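Long-range contacts in glycerophosphoryl diester phosphodiesterase (Agrobacterium tumefaciens str. C58, PDB 3KS6), which belongs to the glycerophosphoryl diester phosphodiesterase family, a group of TIM-barrel proteins, and carries a bound magnesium ion: residues 35-40 against 105-110; 134-139 against 155-160. One frame throughout, in Å; residues are numbered along the deposited sequence. Where two conformers were deposited one is given.

Contact 1: 35-40 against 105-110; sequences EFDLHP and EIKPGV. With MG (magnesium ion), chain F.
Asp37 and Glu105 stand side by side and point the same way, each giving one carboxylate oxygen to magnesium. Asp37 OD1 and Glu105 OE1 lie 2.8 Å apart, a closeness probably made tolerable by the shared ion. Their carboxylate planes are turned 81° against each other. Glu105 reaches the metal as an extended chain. Glu35 comes in obliquely, and the bend at chi2 (-90°) brings its OE2 to magnesium at 2.1 Å. Water 1, also on the metal, donates to the second oxygens, Glu35 OE1 and Asp37 OD2. The backbones of these residues run parallel, with Glu105 N bonded to Phe36 O at 2.8 Å (166° at the hydrogen). The return bond from Leu38 N to Glu105 O is weak. Water 2 bridges Leu38 O and Lys107 N. In one of its two conformers, Lys107 CG packs on Asp37 CB at 3.8 Å, and Lys107 CB lies 3.6 Å from His39 CE1. The polar ends have outside partners: in that conformer Lys107 NZ bonds to His50 O, as does His39 NE2, and His39 ND1 to Tyr115 OH. Acidic side chains from neighbouring parallel strands, two waters and one further atom make up the magnesium site of this TIM-barrel protein.

Contact 2: 134-139 against 155-160; sequences RTTFSS and PRLWLV
Phe137 O is gripped by Leu157 N at 2.9 Å, nearly in line with its C=O bond, and also receives a CA-H contact from Arg156, with CA 3.2 Å away. The amide of the same residue, Phe137 N, donates to Pro155 O, also at 2.9 Å and almost straight (172° at the hydrogen). Ser139 N to Leu157 O is weak. The last bond, Leu159 N to Ser139 O, comes from above the carbonyl plane, 40° out of it. The same oxygen meets Trp158 CD1 at the edge of the indole, 3.3 Å off and near the ring plane. The indole NE1 bonds to Phe140 O. This is the parallel pairing of a beta-alpha-beta unit, in which helix 142-151 connects strand 135-139 to strand 156-160, a repeating element of the TIM barrel. Ser138 and Leu157 share one face of the sheet, and Ser138 CB rests 3.9 Å from Leu157 CG. Thr136 lies across both Pro155 and Leu157 at about a right angle. Its OG1 meets Pro155 CB at 3.8 Å, while CG2, anti to the backbone N, reaches Leu157 CD2. Phe137 and Arg156 point to the other face, where helix 142-151 packs: Phe137 meets Leu148 and Arg156 meets Trp149. Within its own strand, Thr135 CG2 sits over the centre of the Phe137 ring.

Contacts 1 and 2 follow one another along the chain and lie in the same sheet, their centres about 12 Å apart. Strands 101-106 and 135-139 are neighbours, so strands 33-40, 101-106, 135-139 and 156-160 run in order across both contacts. Ile106 N probably bonds to Ser138 O at 3.0 Å, and Ile106 O probably accepts from Ser139 OG at 2.9 Å. The metal ligand Glu105 also packs against contact 2: its CA lies 3.3 Å from Ser138 OG, and its CD lies 3.5 Å from Leu159 CD1. Contact 2 borders the magnesium site through Leu159, whose nearest side-chain atom is about 6 Å from the ion.

Contact 1: 35-40 against 105-110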
loop_
_atom_site.group_PDB
_atom_site.type_symbol
_atom_site.label_atom_id
_atom_site.label_comp_id
_atom_site.label_asym_id
_atom_site.label_seq_id
_atom_site.Cartn_x
_atom_site.Cartn_y
_atom_site.Cartn_z
ATOM N N GLU A 35 -1.361 -4.548 1.712
ATOM C CA GLU A 35 -0.651 -3.284 1.563
ATOM C C GLU A 35 0.044 -2.899 2.874
ATOM O O GLU A 35 -0.523 -3.073 3.940
ATOM C CB GLU A 35 -1.585 -2.157 1.089
ATOM C CG GLU A 35 -0.799 -0.884 0.641
ATOM C CD GLU A 35 -0.527 0.139 1.745
ATOM O OE1 GLU A 35 -1.031 0.002 2.861
ATOM O OE2 GLU A 35 0.238 1.103 1.488
ATOM N N PHE A 36 1.245 -2.334 2.779
ATOM C CA PHE A 36 1.982 -1.864 3.938
ATOM C C PHE A 36 3.042 -0.858 3.511
ATOM O O PHE A 36 3.416 -0.793 2.337
ATOM C CB PHE A 36 2.637 -3.064 4.660
ATOM C CG PHE A 36 3.577 -3.833 3.774
ATOM C CD1 PHE A 36 3.074 -4.797 2.907
ATOM C CD2 PHE A 36 4.938 -3.541 3.748
ATOM C CE1 PHE A 36 3.892 -5.480 2.068
ATOM C CE2 PHE A 36 5.782 -4.229 2.901
ATOM C CZ PHE A 36 5.265 -5.225 2.067
ATOM N N ASP A 37 3.508 -0.088 4.492
ATOM C CA ASP A 37 4.495 0.984 4.300
ATOM C C ASP A 37 5.724 0.609 5.145
ATOM O O ASP A 37 5.614 -0.102 6.126
ATOM C CB ASP A 37 3.928 2.312 4.804
ATOM C CG ASP A 37 2.452 2.482 4.488
ATOM O OD1 ASP A 37 2.100 2.763 3.309
ATOM O OD2 ASP A 37 1.631 2.330 5.420
ATOM N N LEU A 38 6.887 1.120 4.771
ATOM C CA LEU A 38 8.141 0.728 5.415
ATOM C C LEU A 38 8.957 1.953 5.748
ATOM O O LEU A 38 8.915 2.933 5.001
ATOM C CB LEU A 38 8.963 -0.184 4.467
ATOM C CG LEU A 38 8.374 -1.530 3.976
ATOM C CD1 LEU A 38 9.334 -2.238 2.957
ATOM C CD2 LEU A 38 8.069 -2.430 5.155
ATOM N N HIS A 39 9.720 1.884 6.848
ATOM C CA HIS A 39 10.667 2.935 7.265
ATOM C C HIS A 39 11.969 2.336 7.792
ATOM O O HIS A 39 11.965 1.243 8.378
ATOM C CB HIS A 39 10.045 3.797 8.369
ATOM C CG HIS A 39 8.821 4.534 7.933
ATOM N ND1 HIS A 39 8.870 5.779 7.344
ATOM C CD2 HIS A 39 7.523 4.163 7.937
ATOM C CE1 HIS A 39 7.641 6.153 7.037
ATOM N NE2 HIS A 39 6.808 5.188 7.383
ATOM N N PRO A 40 13.096 3.019 7.570
ATOM C CA PRO A 40 14.347 2.547 8.138
ATOM C C PRO A 40 14.503 2.962 9.583
ATOM O O PRO A 40 13.973 4.001 9.958
ATOM C CB PRO A 40 15.386 3.255 7.279
ATOM C CG PRO A 40 14.726 4.545 6.896
ATOM C CD PRO A 40 13.279 4.243 6.781
ATOM N N GLU A 105 4.592 0.138 -0.019
ATOM C CA GLU A 105 4.672 1.595 -0.248
ATOM C C GLU A 105 5.945 2.171 0.321
ATOM O O GLU A 105 6.279 1.917 1.473
ATOM C CB GLU A 105 3.459 2.339 0.344
ATOM C CG GLU A 105 3.389 3.785 -0.141
ATOM C CD GLU A 105 2.231 4.569 0.436
ATOM O OE1 GLU A 105 1.223 3.953 0.887
ATOM O OE2 GLU A 105 2.368 5.821 0.489
ATOM N N ILE A 106 6.628 2.947 -0.499
ATOM C CA ILE A 106 7.849 3.679 -0.141
ATOM C C ILE A 106 7.448 5.094 0.284
ATOM O O ILE A 106 6.969 5.908 -0.543
ATOM C CB ILE A 106 8.790 3.772 -1.352
ATOM C CG1 ILE A 106 9.135 2.381 -1.870
ATOM C CG2 ILE A 106 10.103 4.523 -0.973
ATOM C CD1 ILE A 106 9.809 1.489 -0.782
ATOM N N LYS A 107 7.615 5.352 1.581
ATOM C CA LYS A 107 7.270 6.607 2.242
ATOM C C LYS A 107 8.524 7.448 2.493
ATOM O O LYS A 107 9.625 6.900 2.670
ATOM C CB LYS A 107 6.638 6.316 3.620
ATOM C CG LYS A 107 5.255 5.673 3.619
ATOM C CD LYS A 107 4.136 6.685 3.402
ATOM C CE LYS A 107 3.407 7.133 4.691
ATOM N NZ LYS A 107 4.179 7.961 5.678
ATOM N N PRO A 108 8.370 8.784 2.523
ATOM C CA PRO A 108 9.475 9.643 2.937
ATOM C C PRO A 108 9.526 9.788 4.452
ATOM O O PRO A 108 8.676 9.259 5.170
ATOM C CB PRO A 108 9.105 10.984 2.298
ATOM C CG PRO A 108 7.563 10.998 2.432
ATOM C CD PRO A 108 7.191 9.577 2.109
ATOM N N GLY A 109 10.550 10.487 4.937
ATOM C CA GLY A 109 10.651 10.808 6.341
ATOM C C GLY A 109 9.842 12.019 6.777
ATOM O O GLY A 109 9.044 12.589 6.024
ATOM N N VAL A 110 10.051 12.419 8.023
ATOM C CA VAL A 110 9.308 13.533 8.613
ATOM C C VAL A 110 9.381 14.796 7.759
ATOM O O VAL A 110 8.375 15.479 7.562
ATOM C CB VAL A 110 9.810 13.829 10.090
ATOM C CG1 VAL A 110 9.162 15.108 10.631
ATOM C CG2 VAL A 110 9.496 12.623 11.028
HETATM MG MG MG F . 0.257 2.962 2.382
HETATM O O HOH W 1 -0.659 2.140 4.112
HETATM O O HOH W 2 9.420 4.134 2.734
HETATM O O HOH W 3 -0.054 4.858 3.203
#

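Contact 2: 134-139 against 155-160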
loop_
_atom_site.group_PDB
_atom_site.type_symbol
_atom_site.label_atom_id
_atom_site.label_comp_id
_atom_site.label_asym_id
_atom_site.label_seq_id
_atom_site.Cartn_x
_atom_site.Cartn_y
_atom_site.Cartn_z
ATOM N N ARG A 134 7.108 -11.418 -5.584
ATOM C CA ARG A 134 5.706 -11.304 -5.228
ATOM C C ARG A 134 5.344 -9.902 -4.773
ATOM O O ARG A 134 4.352 -9.722 -4.091
ATOM C CB ARG A 134 5.368 -12.294 -4.135
ATOM C CG ARG A 134 5.542 -13.757 -4.563
ATOM C CD ARG A 134 5.445 -14.727 -3.376
ATOM N NE ARG A 134 4.276 -14.535 -2.537
ATOM C CZ ARG A 134 4.078 -15.133 -1.369
ATOM N NH1 ARG A 134 4.968 -15.990 -0.880
ATOM N NH2 ARG A 134 2.975 -14.864 -0.696
ATOM N N THR A 135 6.116 -8.904 -5.172
ATOM C CA THR A 135 5.878 -7.543 -4.696
ATOM C C THR A 135 5.587 -6.562 -5.845
ATOM O O THR A 135 6.224 -6.614 -6.919
ATOM C CB THR A 135 7.096 -7.022 -3.886
ATOM O OG1 THR A 135 7.291 -7.856 -2.753
ATOM C CG2 THR A 135 6.864 -5.574 -3.391
ATOM N N THR A 136 4.587 -5.716 -5.609
ATOM C CA THR A 136 4.318 -4.502 -6.402
ATOM C C THR A 136 4.702 -3.328 -5.515
ATOM O O THR A 136 4.421 -3.339 -4.318
ATOM C CB THR A 136 2.802 -4.397 -6.756
ATOM O OG1 THR A 136 2.497 -5.339 -7.791
ATOM C CG2 THR A 136 2.415 -2.999 -7.219
ATOM N N PHE A 137 5.327 -2.305 -6.093
ATOM C CA PHE A 137 5.749 -1.145 -5.329
ATOM C C PHE A 137 4.881 0.061 -5.642
ATOM O O PHE A 137 4.497 0.289 -6.788
ATOM C CB PHE A 137 7.211 -0.767 -5.629
ATOM C CG PHE A 137 8.194 -1.814 -5.189
ATOM C CD1 PHE A 137 8.700 -1.801 -3.893
ATOM C CD2 PHE A 137 8.629 -2.777 -6.075
ATOM C CE1 PHE A 137 9.620 -2.749 -3.494
ATOM C CE2 PHE A 137 9.546 -3.763 -5.669
ATOM C CZ PHE A 137 10.064 -3.715 -4.384
ATOM N N SER A 138 4.649 0.881 -4.626
ATOM C CA SER A 138 3.825 2.078 -4.798
ATOM C C SER A 138 4.493 3.240 -4.052
ATOM O O SER A 138 5.286 3.004 -3.166
ATOM C CB SER A 138 2.446 1.861 -4.191
ATOM O OG SER A 138 2.514 1.650 -2.787
ATOM N N SER A 139 4.185 4.473 -4.454
ATOM C CA SER A 139 4.652 5.648 -3.715
ATOM C C SER A 139 3.881 6.832 -4.176
ATOM O O SER A 139 3.454 6.854 -5.341
ATOM C CB SER A 139 6.119 5.930 -4.030
ATOM O OG SER A 139 6.628 6.946 -3.207
ATOM N N PRO A 155 6.451 -4.573 -10.814
ATOM C CA PRO A 155 5.479 -3.550 -11.154
ATOM C C PRO A 155 5.495 -2.405 -10.166
ATOM O O PRO A 155 5.724 -2.634 -8.989
ATOM C CB PRO A 155 4.152 -4.285 -11.073
ATOM C CG PRO A 155 4.503 -5.748 -11.204
ATOM C CD PRO A 155 5.799 -5.850 -10.506
ATOM N N ARG A 156 5.259 -1.192 -10.683
ATOM C CA ARG A 156 5.184 0.043 -9.906
ATOM C C ARG A 156 3.851 0.744 -10.171
ATOM O O ARG A 156 3.329 0.686 -11.302
ATOM C CB ARG A 156 6.305 1.003 -10.317
ATOM C CG ARG A 156 7.729 0.534 -10.019
ATOM C CD ARG A 156 8.780 1.205 -10.940
ATOM N NE ARG A 156 8.735 0.712 -12.336
ATOM C CZ ARG A 156 8.362 1.424 -13.409
ATOM N NH1 ARG A 156 8.064 2.703 -13.315
ATOM N NH2 ARG A 156 8.321 0.850 -14.607
ATOM N N LEU A 157 3.328 1.430 -9.152
ATOM C CA LEU A 157 2.167 2.291 -9.340
ATOM C C LEU A 157 2.352 3.592 -8.552
ATOM O O LEU A 157 2.803 3.571 -7.409
ATOM C CB LEU A 157 0.851 1.603 -8.997
ATOM C CG LEU A 157 0.446 1.423 -7.546
ATOM C CD1 LEU A 157 -0.367 2.581 -7.044
ATOM C CD2 LEU A 157 -0.341 0.136 -7.316
ATOM N N TRP A 158 1.963 4.690 -9.199
ATOM C CA TRP A 158 2.056 6.030 -8.639
ATOM C C TRP A 158 0.753 6.380 -7.968
ATOM O O TRP A 158 -0.330 6.354 -8.569
ATOM C CB TRP A 158 2.409 7.027 -9.732
ATOM C CG TRP A 158 2.600 8.433 -9.210
ATOM C CD1 TRP A 158 3.080 8.805 -8.006
ATOM C CD2 TRP A 158 2.307 9.637 -9.927
ATOM N NE1 TRP A 158 3.080 10.184 -7.901
ATOM C CE2 TRP A 158 2.598 10.710 -9.074
ATOM C CE3 TRP A 158 1.830 9.900 -11.217
ATOM C CZ2 TRP A 158 2.442 12.044 -9.472
ATOM C CZ3 TRP A 158 1.662 11.199 -11.598
ATOM C CH2 TRP A 158 1.974 12.261 -10.741
ATOM N N LEU A 159 0.863 6.680 -6.685
ATOM C CA LEU A 159 -0.258 7.138 -5.873
ATOM C C LEU A 159 -0.391 8.622 -6.052
ATOM O O LEU A 159 0.550 9.400 -5.750
ATOM C CB LEU A 159 0.011 6.821 -4.411
ATOM C CG LEU A 159 0.120 5.312 -4.090
ATOM C CD1 LEU A 159 0.735 5.081 -2.684
ATOM C CD2 LEU A 159 -1.264 4.710 -4.206
ATOM N N VAL A 160 -1.555 9.010 -6.562
ATOM C CA VAL A 160 -1.860 10.418 -6.923
ATOM C C VAL A 160 -2.867 10.969 -5.911
ATOM O O VAL A 160 -4.059 10.575 -5.887
ATOM C CB VAL A 160 -2.409 10.468 -8.343
ATOM C CG1 VAL A 160 -2.818 11.917 -8.740
ATOM C CG2 VAL A 160 -1.378 9.894 -9.348
#